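Local coordinates for flagellar biosynthetic protein FlhB (Aquifex aeolicus, PDB 3B1S), which is probably required, as part of the flagellar export apparatus, for building the basal-body rod, and is represented here by its C-terminal domain, at residues I6-N11 with P18-K23. Residues are numbered along the deposited sequence; the frame is centred on the assembly and turned at random.
Sequences IALKYN and PVVVAK
K9 and V19 form the antiparallel hydrogen-bonded pair next to the connecting loop of a beta hairpin: K9 N donates to V19 O at 2.9 Å, nearly straight (167°) and in the carbonyl plane, and V19 N returns a bond to K9 O. Further along, A7 N gives its hydrogen to A22 O (2.8 Å), while A7 O accepts from V21 N, a donor lying well above the carbonyl plane. A beta bulge shifts the register here: L8 pairs with V20 but A7 with A22, which leaves V21 as the extra residue. Its CG1 leans against K9 CB and its CG2 against A7 CB.

L8 can be followed outward on the face shared with I6 and V20. CB passes V19 O at 4.0 Å; with CG anti to the carbonyl carbon (chi1 -62°), the two methyls divide, CD2 settling on V20 CA (3.6 Å) and CG2, CD1 reaching P18 CB. Beyond the strand, the Y10 ring lies alongside the P18 ring, CD2 being 3.7 Å from P18 CD. With an alanine in place of Y10, P18 CG and CD would probably lose their aromatic neighbour and a gap would open beside helix 68-84.

That helix covers L8, P18 and Y10 through V71 and I75, whereas K23 extends to the carbonyls of Y54 and V57, beyond helix 47-53. Along its other edge, strand 4-9 pairs antiparallel with a strand of another protein chain, continuing the two-stranded sheet across the interface.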
loop_
_atom_site.group_PDB
_atom_site.type_symbol
_atom_site.label_atom_id
_atom_site.label_comp_id
_atom_site.label_asym_id
_atom_site.label_seq_id
_atom_site.Cartn_x
_atom_site.Cartn_y
_atom_site.Cartn_z
ATOM N N ILE D 6 -1.096 -3.116 1.905
ATOM C CA ILE D 6 -0.702 -1.683 2.035
ATOM C C ILE D 6 0.433 -1.314 1.108
ATOM O O ILE D 6 1.538 -1.697 1.355
ATOM C CB ILE D 6 -0.247 -1.321 3.468
ATOM C CG1 ILE D 6 -1.059 -2.071 4.520
ATOM C CG2 ILE D 6 -0.321 0.151 3.673
ATOM C CD1 ILE D 6 -2.519 -1.864 4.431
ATOM N N ALA D 7 0.170 -0.561 0.062
ATOM C CA ALA D 7 1.214 -0.214 -0.882
ATOM C C ALA D 7 2.021 1.042 -0.460
ATOM O O ALA D 7 1.461 2.016 0.036
ATOM C CB ALA D 7 0.637 -0.039 -2.235
ATOM N N LEU D 8 3.345 1.003 -0.649
ATOM C CA LEU D 8 4.226 2.056 -0.162
ATOM C C LEU D 8 5.173 2.474 -1.249
ATOM O O LEU D 8 5.680 1.636 -1.981
ATOM C CB LEU D 8 4.985 1.618 1.095
ATOM C CG LEU D 8 4.141 1.271 2.343
ATOM C CD1 LEU D 8 5.013 0.899 3.549
ATOM C CD2 LEU D 8 3.176 2.358 2.755
ATOM N N LYS D 9 5.370 3.779 -1.380
ATOM C CA LYS D 9 6.344 4.325 -2.304
ATOM C C LYS D 9 7.368 5.006 -1.464
ATOM O O LYS D 9 7.022 5.662 -0.498
ATOM C CB LYS D 9 5.714 5.350 -3.229
ATOM C CG LYS D 9 6.658 5.951 -4.247
ATOM C CD LYS D 9 6.149 7.329 -4.701
ATOM C CE LYS D 9 7.278 8.249 -5.183
ATOM N NZ LYS D 9 6.802 9.677 -5.200
ATOM N N TYR D 10 8.637 4.818 -1.803
ATOM C CA TYR D 10 9.738 5.372 -1.023
ATOM C C TYR D 10 10.947 5.527 -1.919
ATOM O O TYR D 10 11.481 4.536 -2.424
ATOM C CB TYR D 10 10.019 4.470 0.178
ATOM C CG TYR D 10 11.224 4.873 0.985
ATOM C CD1 TYR D 10 12.439 4.221 0.822
ATOM C CD2 TYR D 10 11.152 5.890 1.927
ATOM C CE1 TYR D 10 13.556 4.579 1.574
ATOM C CE2 TYR D 10 12.263 6.259 2.679
ATOM C CZ TYR D 10 13.463 5.595 2.501
ATOM O OH TYR D 10 14.572 5.937 3.244
ATOM N N ASN D 11 11.367 6.784 -2.104
ATOM C CA ASN D 11 12.656 7.068 -2.731
ATOM C C ASN D 11 13.634 7.478 -1.615
ATOM O O ASN D 11 13.234 8.155 -0.661
ATOM C CB ASN D 11 12.552 8.128 -3.843
ATOM C CG ASN D 11 13.831 8.227 -4.703
ATOM O OD1 ASN D 11 14.888 8.634 -4.216
ATOM N ND2 ASN D 11 13.723 7.874 -5.982
ATOM N N PRO D 18 8.306 6.470 3.886
ATOM C CA PRO D 18 7.341 5.847 2.963
ATOM C C PRO D 18 5.919 6.484 2.912
ATOM O O PRO D 18 5.252 6.635 3.936
ATOM C CB PRO D 18 7.273 4.415 3.481
ATOM C CG PRO D 18 8.601 4.207 4.164
ATOM C CD PRO D 18 8.889 5.472 4.808
ATOM N N VAL D 19 5.504 6.850 1.703
ATOM C CA VAL D 19 4.169 7.326 1.373
ATOM C C VAL D 19 3.242 6.126 1.132
ATOM O O VAL D 19 3.565 5.248 0.348
ATOM C CB VAL D 19 4.204 8.147 0.036
ATOM C CG1 VAL D 19 2.905 8.889 -0.209
ATOM C CG2 VAL D 19 5.345 9.125 0.029
ATOM N N VAL D 20 2.081 6.095 1.771
ATOM C CA VAL D 20 1.095 5.062 1.472
ATOM C C VAL D 20 0.399 5.387 0.171
ATOM O O VAL D 20 -0.367 6.318 0.123
ATOM C CB VAL D 20 -0.002 5.015 2.536
ATOM C CG1 VAL D 20 -0.871 3.786 2.341
ATOM C CG2 VAL D 20 0.585 5.076 3.938
ATOM N N VAL D 21 0.652 4.643 -0.895
ATOM C CA VAL D 21 -0.020 4.977 -2.149
ATOM C C VAL D 21 -1.345 4.246 -2.370
ATOM O O VAL D 21 -2.138 4.645 -3.207
ATOM C CB VAL D 21 0.900 4.877 -3.393
ATOM C CG1 VAL D 21 2.321 5.172 -3.013
ATOM C CG2 VAL D 21 0.789 3.535 -4.106
ATOM N N ALA D 22 -1.580 3.186 -1.606
ATOM C CA ALA D 22 -2.816 2.430 -1.668
ATOM C C ALA D 22 -2.962 1.643 -0.372
ATOM O O ALA D 22 -1.956 1.284 0.238
ATOM C CB ALA D 22 -2.771 1.509 -2.824
ATOM N N LYS D 23 -4.202 1.419 0.074
ATOM C CA LYS D 23 -4.511 0.383 1.073
ATOM C C LYS D 23 -5.762 -0.399 0.602
ATOM O O LYS D 23 -6.555 0.147 -0.155
ATOM C CB LYS D 23 -4.630 0.975 2.483
ATOM C CG LYS D 23 -5.869 1.818 2.764
ATOM C CD LYS D 23 -5.947 2.187 4.240
ATOM C CE LYS D 23 -7.007 3.261 4.515
ATOM N NZ LYS D 23 -7.152 3.529 5.991
#